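Local coordinates for protein cytochrome c, putative (PDB 1SP3) that carries eight c-type hemes and probably works as a respiratory tetrathionate reductase, at residues 10-15 with 123-128; 14-19 with 93-98; 79-84 with 106-111; 97-102 with 129-134. All blocks are in the same frame, centred on the assembly; numbering follows the deposited sequence.

Overall arrangement
From the N terminus, residues 10-15 open contact 1, which closes the longest loop by meeting the helix that begins at 124. Contact 2 starts from the same part of the chain, sharing Thr14 and Gly15, and ties the start of helix 15-34 to residues 93-98. Contact 3, 79-84 with 106-111, is nested inside the loop of contact 1 and crosses contact 2. Contact 4 begins at Asp97 and Cys98, where contact 2 ends, and crosses both contacts 1 and 3 on its way to 129-134. Asp97 links contacts 2, 3 and 4 by bonding Tyr108 and Lys110. Together the four join helices 15-34, 99-102 and 124-129 beside three of the hemes.

Contact 1. Residues 10-15 with 123-128; sequences GPFTTG and DLAKIA
Gly10 comes up to Ala125 through its backbone, with Gly10 N 4.3 Å from Ala125 CB. Its positive phi of 64° and the cis peptide that follows, before Pro11, fold the chain back so that Gly10 CA sits 3.6 Å above the plane of the Phe12 ring, over its centre. Phe12 is the main apolar group of this segment. The backbone path sets Phe12 CB 3.8 Å from Leu124 CB, and the first torsion, with CG anti to the carbonyl carbon (chi1 -59°), then turns one edge of the ring to the helix backbone. There Phe12 CD1 meets Ala125 CA at 3.5 Å, while Phe12 CE1 reaches on to the methyl of Ala128, a residue lining a heme pocket. The backbone of Phe12 is joined to the helix start by water. Phe12 O accepts from water 1 at 2.7 Å, and water 1 takes a weak bond from Leu124 N; Phe12 N donates to water 2 at 2.7 Å, and Ala125 N weakly does the same. These amides belong to the first turn, where a helix offers no carbonyl of its own, and the N-cap follows the same logic: Asp123 OD2 accepts from Lys126 N at 3.2 Å, approached from well above the carboxylate plane. Past Phe12 the chain runs over Leu124, whose CD1 touches the carbonyl carbon of Thr13. Thr14, itself the N-cap of helix 15-34, puts its O 3.7 Å from Leu124 CD1. Val18 of that helix packs against both Phe12 and Leu124.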
# COMPACT_ATOMS: atom_id res chain seq x y z
N GLY A 10 6.53 -14.41 32.04
CA GLY A 10 6.59 -12.97 32.33
C GLY A 10 6.45 -12.74 33.83
O GLY A 10 7.27 -13.31 34.55
N PRO A 11 5.50 -11.92 34.33
CA PRO A 11 4.94 -10.67 33.74
C PRO A 11 5.74 -9.84 32.73
O PRO A 11 6.93 -9.65 32.89
CB PRO A 11 4.70 -9.82 35.00
CG PRO A 11 4.35 -10.89 36.08
CD PRO A 11 4.71 -12.28 35.52
N PHE A 12 5.06 -9.32 31.71
CA PHE A 12 5.67 -8.38 30.73
C PHE A 12 4.82 -7.11 30.77
O PHE A 12 3.59 -7.19 30.71
CB PHE A 12 5.65 -8.95 29.29
CG PHE A 12 6.36 -10.26 29.13
CD1 PHE A 12 5.66 -11.43 28.82
CD2 PHE A 12 7.73 -10.33 29.30
CE1 PHE A 12 6.34 -12.67 28.67
CE2 PHE A 12 8.40 -11.55 29.14
CZ PHE A 12 7.70 -12.72 28.84
N THR A 13 5.44 -5.94 30.89
CA THR A 13 4.56 -4.77 30.85
C THR A 13 4.72 -3.99 29.56
O THR A 13 3.86 -3.20 29.24
CB THR A 13 4.56 -3.88 32.16
OG1 THR A 13 5.82 -3.23 32.32
CG2 THR A 13 4.42 -4.76 33.48
N THR A 14 5.82 -4.22 28.82
CA THR A 14 6.07 -3.52 27.54
C THR A 14 6.37 -4.51 26.41
O THR A 14 6.73 -5.68 26.69
CB THR A 14 7.22 -2.41 27.61
OG1 THR A 14 8.49 -3.02 27.80
CG2 THR A 14 7.08 -1.44 28.83
N GLY A 15 6.26 -4.05 25.15
CA GLY A 15 6.58 -4.90 24.01
C GLY A 15 8.03 -5.32 24.00
O GLY A 15 8.30 -6.50 23.82
N ASP A 123 -2.85 -9.25 27.79
CA ASP A 123 -2.06 -10.24 28.47
C ASP A 123 -0.81 -10.59 27.66
O ASP A 123 -0.77 -11.60 26.94
CB ASP A 123 -2.91 -11.47 28.70
CG ASP A 123 -2.31 -12.41 29.72
OD1 ASP A 123 -3.13 -13.20 30.29
OD2 ASP A 123 -1.06 -12.44 29.99
N LEU A 124 0.22 -9.77 27.75
CA LEU A 124 1.42 -10.02 26.98
C LEU A 124 2.01 -11.42 27.15
O LEU A 124 2.40 -12.06 26.17
CB LEU A 124 2.49 -8.96 27.21
CG LEU A 124 2.12 -7.55 26.69
CD1 LEU A 124 3.22 -6.60 27.10
CD2 LEU A 124 1.92 -7.48 25.17
N ALA A 125 2.13 -11.89 28.39
CA ALA A 125 2.70 -13.20 28.63
C ALA A 125 1.98 -14.27 27.84
O ALA A 125 2.62 -15.05 27.10
CB ALA A 125 2.74 -13.52 30.17
N LYS A 126 0.66 -14.23 27.91
CA LYS A 126 -0.24 -15.17 27.22
C LYS A 126 -0.11 -15.12 25.71
O LYS A 126 0.01 -16.16 25.05
CB LYS A 126 -1.69 -14.96 27.63
CG LYS A 126 -2.62 -16.11 27.29
CD LYS A 126 -2.24 -17.42 28.10
CE LYS A 126 -1.95 -17.22 29.66
NZ LYS A 126 -2.59 -18.27 30.55
N ILE A 127 -0.08 -13.91 25.16
CA ILE A 127 0.20 -13.74 23.73
C ILE A 127 1.56 -14.39 23.38
O ILE A 127 1.62 -15.17 22.43
CB ILE A 127 0.17 -12.27 23.37
CG1 ILE A 127 -1.29 -11.75 23.50
CG2 ILE A 127 0.87 -12.00 21.97
CD1 ILE A 127 -1.50 -10.25 23.40
N ALA A 128 2.62 -14.06 24.13
CA ALA A 128 3.96 -14.59 23.86
C ALA A 128 4.00 -16.11 23.89
O ALA A 128 4.68 -16.68 23.08
CB ALA A 128 4.95 -14.11 24.86
O HOH W 1 1.02 -7.75 30.38
O HOH W 2 2.54 -9.96 31.04

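Contact 2. Residues 14-19 with 93-98; sequences TGSEVT and KTKVDC. With HEC (heme c), chain E.
Thr19 reaches the 93-98 loop with every atom of its side chain, and the path starts at CB, which lies 3.4 Å from Thr94 O. At CB the chain forks. The hydroxyl branch, OG1, is anti to the carbonyl carbon (chi1 -71°) and donates to Val96 O at a short 2.6 Å. The C=O...donor angle of 166° shows OG1 placed almost straight ahead of that carbonyl. OG1 also accepts from water 3 at 3.0 Å, and the same water accepts from Cys98 N at 2.8 Å. The methyl branch, CG2, turns to the other side of the fork, 3.4 Å from Lys93 O, and continues to Cys98 SG at 4.2 Å. One helical turn earlier, Ser16 lays its CB against Thr94 O, while its OG accepts from Lys95 NZ at 3.2 Å; the lysine chain bends at its second torsion to come back over the helix. The helix start itself carries a capping box made by Thr14 and Glu17, although its bonds are long or bent. Cys98 SG is joined to heme c atom CAB, and this cysteine opens the CXXCH heme-binding motif of heme c #2. Since the Thr19 hydroxyl acts as both donor and acceptor, one side chain satisfies the Val96 carbonyl directly and the Cys98 amide through water, fixing the loop just where it becomes covalently attached to the heme.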
# COMPACT_ATOMS: atom_id res chain seq x y z
N THR A 14 5.82 -4.22 28.82
CA THR A 14 6.07 -3.52 27.54
C THR A 14 6.37 -4.51 26.41
O THR A 14 6.73 -5.68 26.69
CB THR A 14 7.22 -2.41 27.61
OG1 THR A 14 8.49 -3.02 27.80
CG2 THR A 14 7.08 -1.44 28.83
N GLY A 15 6.26 -4.05 25.15
CA GLY A 15 6.58 -4.90 24.01
C GLY A 15 8.03 -5.32 24.00
O GLY A 15 8.30 -6.50 23.82
N SER A 16 8.96 -4.38 24.24
CA SER A 16 10.41 -4.72 24.19
C SER A 16 10.81 -5.68 25.24
O SER A 16 11.78 -6.38 25.01
CB SER A 16 11.36 -3.54 24.40
OG SER A 16 10.87 -2.47 23.68
N GLU A 17 10.13 -5.70 26.38
CA GLU A 17 10.39 -6.76 27.38
C GLU A 17 10.04 -8.15 26.87
O GLU A 17 10.65 -9.17 27.29
CB GLU A 17 9.47 -6.57 28.55
CG GLU A 17 10.02 -5.72 29.63
CD GLU A 17 8.95 -5.56 30.69
OE1 GLU A 17 8.81 -6.47 31.51
OE2 GLU A 17 8.19 -4.58 30.66
N VAL A 18 8.96 -8.22 26.09
CA VAL A 18 8.66 -9.45 25.42
C VAL A 18 9.78 -9.74 24.47
O VAL A 18 10.29 -10.84 24.46
CB VAL A 18 7.31 -9.48 24.73
CG1 VAL A 18 7.11 -10.82 23.98
CG2 VAL A 18 6.17 -9.31 25.77
N THR A 19 10.19 -8.73 23.69
CA THR A 19 11.12 -9.00 22.61
C THR A 19 12.44 -9.40 23.21
O THR A 19 13.16 -10.24 22.63
CB THR A 19 11.35 -7.77 21.68
OG1 THR A 19 10.19 -7.56 20.92
CG2 THR A 19 12.41 -8.09 20.56
N LYS A 93 17.84 -4.27 18.57
CA LYS A 93 17.09 -5.53 18.44
C LYS A 93 15.93 -5.67 19.40
O LYS A 93 14.93 -6.31 19.06
CB LYS A 93 18.00 -6.77 18.48
CG LYS A 93 18.90 -6.86 17.24
CD LYS A 93 20.34 -7.15 17.69
CE LYS A 93 21.34 -7.15 16.54
NZ LYS A 93 21.69 -8.57 16.44
N THR A 94 16.03 -5.09 20.60
CA THR A 94 14.86 -5.21 21.50
C THR A 94 13.61 -4.42 21.08
O THR A 94 12.53 -4.55 21.73
CB THR A 94 15.21 -4.88 22.97
OG1 THR A 94 15.45 -3.48 23.03
CG2 THR A 94 16.58 -5.46 23.32
N LYS A 95 13.74 -3.62 20.04
CA LYS A 95 12.59 -2.85 19.52
C LYS A 95 11.82 -3.49 18.37
O LYS A 95 10.94 -2.87 17.79
CB LYS A 95 13.04 -1.43 19.08
CG LYS A 95 13.67 -0.62 20.24
CD LYS A 95 12.83 -0.71 21.50
CE LYS A 95 13.44 0.16 22.67
NZ LYS A 95 12.43 0.34 23.80
N VAL A 96 12.14 -4.73 18.01
CA VAL A 96 11.39 -5.38 16.92
C VAL A 96 10.11 -5.86 17.49
O VAL A 96 10.09 -6.22 18.65
CB VAL A 96 12.22 -6.52 16.35
CG1 VAL A 96 11.47 -7.30 15.27
CG2 VAL A 96 13.53 -5.91 15.85
N ASP A 97 9.02 -5.82 16.72
CA ASP A 97 7.78 -6.39 17.18
C ASP A 97 7.65 -7.81 16.61
O ASP A 97 7.46 -7.99 15.41
CB ASP A 97 6.62 -5.44 16.76
CG ASP A 97 5.23 -5.91 17.28
OD1 ASP A 97 5.03 -7.14 17.63
OD2 ASP A 97 4.25 -5.09 17.36
N CYS A 98 7.85 -8.81 17.46
CA CYS A 98 7.79 -10.21 17.11
C CYS A 98 6.43 -10.72 17.20
O CYS A 98 6.15 -11.71 16.59
CB CYS A 98 8.62 -11.13 18.03
SG CYS A 98 10.32 -10.65 17.93
FE HEC E . 8.93 -14.40 12.11
CHA HEC E . 9.07 -17.47 10.59
CHB HEC E . 10.52 -15.81 14.80
CHC HEC E . 9.16 -11.29 13.45
CHD HEC E . 7.01 -13.10 9.66
NA HEC E . 9.63 -16.31 12.62
C1A HEC E . 9.62 -17.42 11.83
C2A HEC E . 10.28 -18.55 12.50
C3A HEC E . 10.72 -18.09 13.66
C4A HEC E . 10.32 -16.66 13.74
CMA HEC E . 11.52 -18.90 14.73
CAA HEC E . 10.47 -19.98 11.93
CBA HEC E . 11.33 -19.91 10.62
CGA HEC E . 12.64 -19.19 10.88
O1A HEC E . 13.28 -19.67 11.86
O2A HEC E . 13.08 -18.22 10.13
NB HEC E . 9.68 -13.72 13.73
C1B HEC E . 10.29 -14.43 14.72
C2B HEC E . 10.74 -13.48 15.70
C3B HEC E . 10.38 -12.27 15.31
C4B HEC E . 9.69 -12.38 14.09
CMB HEC E . 11.48 -13.86 17.03
CAB HEC E . 10.69 -10.90 16.04
CBB HEC E . 11.96 -10.53 16.39
NC HEC E . 8.22 -12.47 11.62
C1C HEC E . 8.40 -11.34 12.33
C2C HEC E . 7.67 -10.26 11.70
C3C HEC E . 7.06 -10.74 10.62
C4C HEC E . 7.43 -12.17 10.56
CMC HEC E . 7.66 -8.82 12.25
CAC HEC E . 6.10 -10.04 9.58
CBC HEC E . 6.24 -8.79 9.08
ND HEC E . 8.19 -15.16 10.43
C1D HEC E . 7.39 -14.42 9.55
C2D HEC E . 7.02 -15.25 8.47
C3D HEC E . 7.73 -16.58 8.74
C4D HEC E . 8.37 -16.45 9.99
CMD HEC E . 6.15 -14.89 7.20
CAD HEC E . 7.67 -17.86 7.90
CBD HEC E . 6.31 -18.49 8.24
CGD HEC E . 5.94 -19.72 7.45
O1D HEC E . 4.73 -20.08 7.45
O2D HEC E . 6.85 -20.33 6.83
O HOH W 3 7.45 -8.59 20.27

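Contact 3. Residues 79-84 with 106-111; sequences AGYGWK and GTYVKD
Tyr81 and Tyr108 approach each other from opposite directions, and Tyr81 OH and Tyr108 OH stop 3.0 Å apart. The meeting is not a ring stack: Tyr108 OH lies in the plane of the Tyr81 ring, at its edge, 3.3 Å from Tyr81 CE2. Tyr108 gets there with CG anti to its backbone N (chi1 178°), which extends the phenol away from its own chain. Tyr108 OH is also hydrogen-bonded to Asp97 OD2, so a carboxylate and two phenols gather at one buried point. Lys110 crosses Tyr81 at about a right angle. Its chain bends at the third and fourth torsions and carries Lys110 NZ to Gly80 O, 2.8 Å away, arriving 35° above the carbonyl plane. The same ammonium forms a salt bridge with Asp97 OD2 and a hydrogen bond with Gly116 O; three oxygens thus surround it, and the nearby carboxylate probably favours its charged form. A methionine in place of Lys110 would probably leave the Gly80 carbonyl without this donor and the buried Asp97 carboxylate without its cationic mate. Asp97, so held, stands just ahead of the heme-binding CXXCH sequence, and Ala79 lines two heme pockets. Both loops flank helix 99-102, whose Leu99 touches both tyrosines and whose Ile100 lies against Tyr108 and Lys110. Tyr81 also packs on Ser16 and Thr19 of helix 15-34, and Ile127 of helix 124-129 borders Tyr108.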
# COMPACT_ATOMS: atom_id res chain seq x y z
N ALA A 79 6.54 -2.84 12.24
CA ALA A 79 6.87 -4.05 12.99
C ALA A 79 7.95 -3.76 14.07
O ALA A 79 8.95 -4.49 14.18
CB ALA A 79 7.33 -5.18 12.02
N GLY A 80 7.74 -2.66 14.81
CA GLY A 80 8.65 -2.14 15.79
C GLY A 80 7.94 -1.50 16.97
O GLY A 80 6.68 -1.27 16.94
N TYR A 81 8.72 -1.13 18.01
CA TYR A 81 8.14 -0.43 19.16
C TYR A 81 8.86 0.93 19.41
O TYR A 81 10.01 0.92 19.72
CB TYR A 81 8.34 -1.25 20.46
CG TYR A 81 7.67 -2.61 20.46
CD1 TYR A 81 8.42 -3.77 20.75
CD2 TYR A 81 6.30 -2.72 20.28
CE1 TYR A 81 7.77 -5.04 20.78
CE2 TYR A 81 5.69 -3.93 20.32
CZ TYR A 81 6.42 -5.10 20.57
OH TYR A 81 5.75 -6.33 20.59
N GLY A 82 8.18 2.09 19.34
CA GLY A 82 8.83 3.36 19.72
C GLY A 82 9.26 4.30 18.60
O GLY A 82 9.84 5.33 18.89
N TRP A 83 9.08 3.94 17.33
CA TRP A 83 9.47 4.85 16.25
C TRP A 83 8.47 6.03 16.27
O TRP A 83 7.34 5.94 15.78
CB TRP A 83 9.55 4.13 14.89
CG TRP A 83 9.93 5.01 13.74
CD1 TRP A 83 10.25 6.35 13.79
CD2 TRP A 83 10.09 4.63 12.39
NE1 TRP A 83 10.56 6.82 12.55
CE2 TRP A 83 10.44 5.80 11.66
CE3 TRP A 83 9.86 3.46 11.69
CZ2 TRP A 83 10.62 5.79 10.29
CZ3 TRP A 83 10.08 3.45 10.35
CH2 TRP A 83 10.41 4.59 9.65
N LYS A 84 8.89 7.11 16.91
CA LYS A 84 8.03 8.30 17.13
C LYS A 84 8.60 9.54 16.47
O LYS A 84 7.88 10.51 16.29
CB LYS A 84 7.69 8.54 18.60
CG LYS A 84 8.88 8.81 19.43
CD LYS A 84 8.53 9.20 20.89
CE LYS A 84 9.84 9.25 21.76
NZ LYS A 84 9.87 10.22 22.96
N GLY A 106 -5.35 -13.70 18.41
CA GLY A 106 -6.24 -12.71 17.82
C GLY A 106 -6.43 -11.55 18.74
O GLY A 106 -7.23 -10.68 18.46
N THR A 107 -5.73 -11.51 19.87
CA THR A 107 -5.95 -10.35 20.75
C THR A 107 -4.84 -9.30 20.64
O THR A 107 -5.00 -8.19 21.18
CB THR A 107 -6.07 -10.75 22.22
OG1 THR A 107 -4.78 -11.19 22.73
CG2 THR A 107 -7.06 -11.90 22.39
N TYR A 108 -3.70 -9.65 20.02
CA TYR A 108 -2.59 -8.70 20.01
C TYR A 108 -2.93 -7.52 19.08
O TYR A 108 -3.31 -7.71 17.94
CB TYR A 108 -1.23 -9.34 19.69
CG TYR A 108 -0.08 -8.33 19.63
CD1 TYR A 108 0.59 -7.92 20.76
CD2 TYR A 108 0.35 -7.81 18.38
CE1 TYR A 108 1.68 -7.06 20.69
CE2 TYR A 108 1.45 -6.94 18.32
CZ TYR A 108 2.08 -6.56 19.47
OH TYR A 108 3.10 -5.67 19.40
N VAL A 109 -2.86 -6.32 19.62
CA VAL A 109 -3.26 -5.11 18.91
C VAL A 109 -2.30 -3.98 19.33
O VAL A 109 -2.06 -3.78 20.54
CB VAL A 109 -4.70 -4.67 19.29
CG1 VAL A 109 -5.03 -3.24 18.71
CG2 VAL A 109 -5.75 -5.67 18.78
N LYS A 110 -1.81 -3.24 18.36
CA LYS A 110 -0.89 -2.07 18.53
C LYS A 110 -1.78 -0.84 18.60
O LYS A 110 -2.69 -0.65 17.80
CB LYS A 110 0.09 -1.96 17.34
CG LYS A 110 1.16 -3.07 17.32
CD LYS A 110 1.97 -3.13 16.01
CE LYS A 110 3.16 -2.20 15.99
NZ LYS A 110 4.37 -2.77 16.52
N ASP A 111 -1.56 -0.06 19.63
CA ASP A 111 -2.28 1.15 19.88
C ASP A 111 -2.12 2.13 18.69
O ASP A 111 -1.01 2.56 18.40
CB ASP A 111 -1.64 1.71 21.13
CG ASP A 111 -2.21 3.05 21.55
OD1 ASP A 111 -2.81 3.77 20.72
OD2 ASP A 111 -2.05 3.46 22.71

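Contact 4. Residues 97-102 with 129-134; sequences DCLICH and QNVGAP. With HEC (heme c), chain E.
His102 and Gly132 are joined by two hydrogen bonds while the histidine holds the iron of heme c #2, NE2 to FE 2.0 Å. On the other side of the imidazole, His102 ND1 donates to Gly132 O at 2.8 Å, with that oxygen close to the ring plane, so the ring's rotation is fixed from iron and carbonyl alike. Gly132 N returns a bond to His102 O, also 2.8 Å and nearly straight at 164°, which ties the two backbones together. Pro134 lies alongside the histidine, its CD 3.6 Å from His102 ND1 and its CG 3.7 Å from heme c atom C2D. A glycine in place of Pro134 would probably open a gap beside the imidazole and against the porphyrin, leaving the ring freer to tilt. The thioethers of Cys98 and Cys101 complete the CXXCH attachment, and His190 is the second axial ligand. Farther out, Asp97 OD1 accepts from Ile100 N at 2.9 Å, capping the short helix. The side chains of Leu99 and Val131 cross at about a right angle, Leu99 CD2 3.6 Å from Val131 CG2. Helix 99-102 thereby rests on the loop between helices 124-129 and 136-143, with Val131 touching His4 of helix 4-7 and Leu99 touching Val18 of helix 15-34.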
# COMPACT_ATOMS: atom_id res chain seq x y z
N ASP A 97 9.02 -5.82 16.72
CA ASP A 97 7.78 -6.39 17.18
C ASP A 97 7.65 -7.81 16.61
O ASP A 97 7.46 -7.99 15.41
CB ASP A 97 6.62 -5.44 16.76
CG ASP A 97 5.23 -5.91 17.28
OD1 ASP A 97 5.03 -7.14 17.63
OD2 ASP A 97 4.25 -5.09 17.36
N CYS A 98 7.85 -8.81 17.46
CA CYS A 98 7.79 -10.21 17.11
C CYS A 98 6.43 -10.72 17.20
O CYS A 98 6.15 -11.71 16.59
CB CYS A 98 8.62 -11.13 18.03
SG CYS A 98 10.32 -10.65 17.93
N LEU A 99 5.56 -10.05 17.94
CA LEU A 99 4.19 -10.53 18.14
C LEU A 99 3.18 -10.20 17.04
O LEU A 99 2.19 -10.96 16.86
CB LEU A 99 3.69 -9.96 19.46
CG LEU A 99 4.65 -10.27 20.60
CD1 LEU A 99 4.21 -9.42 21.83
CD2 LEU A 99 4.71 -11.81 20.91
N ILE A 100 3.38 -9.08 16.35
CA ILE A 100 2.39 -8.67 15.40
C ILE A 100 2.21 -9.75 14.27
O ILE A 100 1.08 -10.04 13.85
CB ILE A 100 2.64 -7.24 14.89
CG1 ILE A 100 1.52 -6.73 13.95
CG2 ILE A 100 3.97 -7.15 14.20
CD1 ILE A 100 0.37 -6.27 14.72
N CYS A 101 3.27 -10.40 13.83
CA CYS A 101 3.09 -11.43 12.80
C CYS A 101 2.83 -12.81 13.34
O CYS A 101 2.40 -13.67 12.61
CB CYS A 101 4.29 -11.50 11.87
SG CYS A 101 4.52 -9.94 10.92
N HIS A 102 3.17 -13.03 14.58
CA HIS A 102 3.20 -14.40 15.14
C HIS A 102 2.16 -14.67 16.21
O HIS A 102 2.05 -15.81 16.63
CB HIS A 102 4.62 -14.69 15.67
CG HIS A 102 5.64 -14.87 14.56
ND1 HIS A 102 5.54 -15.86 13.62
CD2 HIS A 102 6.77 -14.19 14.26
CE1 HIS A 102 6.56 -15.80 12.78
NE2 HIS A 102 7.34 -14.81 13.17
N GLN A 129 3.30 -16.74 24.83
CA GLN A 129 3.31 -18.19 24.96
C GLN A 129 2.63 -18.88 23.79
O GLN A 129 3.00 -20.02 23.41
CB GLN A 129 2.60 -18.61 26.24
CG GLN A 129 3.41 -18.32 27.48
CD GLN A 129 2.55 -18.34 28.72
OE1 GLN A 129 2.68 -17.46 29.56
NE2 GLN A 129 1.66 -19.35 28.82
N ASN A 130 1.66 -18.18 23.20
CA ASN A 130 0.91 -18.81 22.13
C ASN A 130 1.34 -18.53 20.68
O ASN A 130 0.67 -18.91 19.75
CB ASN A 130 -0.54 -18.54 22.34
CG ASN A 130 -1.08 -19.35 23.53
OD1 ASN A 130 -1.38 -20.52 23.34
ND2 ASN A 130 -1.09 -18.74 24.78
N VAL A 131 2.48 -17.87 20.53
CA VAL A 131 3.02 -17.37 19.26
C VAL A 131 3.18 -18.58 18.32
O VAL A 131 3.46 -19.71 18.76
CB VAL A 131 4.29 -16.71 19.76
CG1 VAL A 131 5.57 -17.31 19.36
CG2 VAL A 131 4.21 -15.18 19.88
N GLY A 132 2.98 -18.37 17.02
CA GLY A 132 3.21 -19.42 16.06
C GLY A 132 3.24 -18.86 14.62
O GLY A 132 3.55 -17.67 14.41
N ALA A 133 2.86 -19.69 13.65
CA ALA A 133 3.04 -19.31 12.26
C ALA A 133 1.98 -18.26 11.96
O ALA A 133 0.85 -18.35 12.50
CB ALA A 133 2.94 -20.55 11.36
N PRO A 134 2.38 -17.21 11.23
CA PRO A 134 1.41 -16.15 10.81
C PRO A 134 0.28 -16.77 9.96
O PRO A 134 0.55 -17.69 9.11
CB PRO A 134 2.24 -15.23 9.86
CG PRO A 134 3.84 -15.47 10.40
CD PRO A 134 3.76 -16.97 10.75
FE HEC E . 8.93 -14.40 12.11
CHA HEC E . 9.07 -17.47 10.59
CHB HEC E . 10.52 -15.81 14.80
CHC HEC E . 9.16 -11.29 13.45
CHD HEC E . 7.01 -13.10 9.66
NA HEC E . 9.63 -16.31 12.62
C1A HEC E . 9.62 -17.42 11.83
C2A HEC E . 10.28 -18.55 12.50
C3A HEC E . 10.72 -18.09 13.66
C4A HEC E . 10.32 -16.66 13.74
CMA HEC E . 11.52 -18.90 14.73
CAA HEC E . 10.47 -19.98 11.93
CBA HEC E . 11.33 -19.91 10.62
CGA HEC E . 12.64 -19.19 10.88
O1A HEC E . 13.28 -19.67 11.86
O2A HEC E . 13.08 -18.22 10.13
NB HEC E . 9.68 -13.72 13.73
C1B HEC E . 10.29 -14.43 14.72
C2B HEC E . 10.74 -13.48 15.70
C3B HEC E . 10.38 -12.27 15.31
C4B HEC E . 9.69 -12.38 14.09
CMB HEC E . 11.48 -13.86 17.03
CAB HEC E . 10.69 -10.90 16.04
CBB HEC E . 11.96 -10.53 16.39
NC HEC E . 8.22 -12.47 11.62
C1C HEC E . 8.40 -11.34 12.33
C2C HEC E . 7.67 -10.26 11.70
C3C HEC E . 7.06 -10.74 10.62
C4C HEC E . 7.43 -12.17 10.56
CMC HEC E . 7.66 -8.82 12.25
CAC HEC E . 6.10 -10.04 9.58
CBC HEC E . 6.24 -8.79 9.08
ND HEC E . 8.19 -15.16 10.43
C1D HEC E . 7.39 -14.42 9.55
C2D HEC E . 7.02 -15.25 8.47
C3D HEC E . 7.73 -16.58 8.74
C4D HEC E . 8.37 -16.45 9.99
CMD HEC E . 6.15 -14.89 7.20
CAD HEC E . 7.67 -17.86 7.90
CBD HEC E . 6.31 -18.49 8.24
CGD HEC E . 5.94 -19.72 7.45
O1D HEC E . 4.73 -20.08 7.45
O2D HEC E . 6.85 -20.33 6.83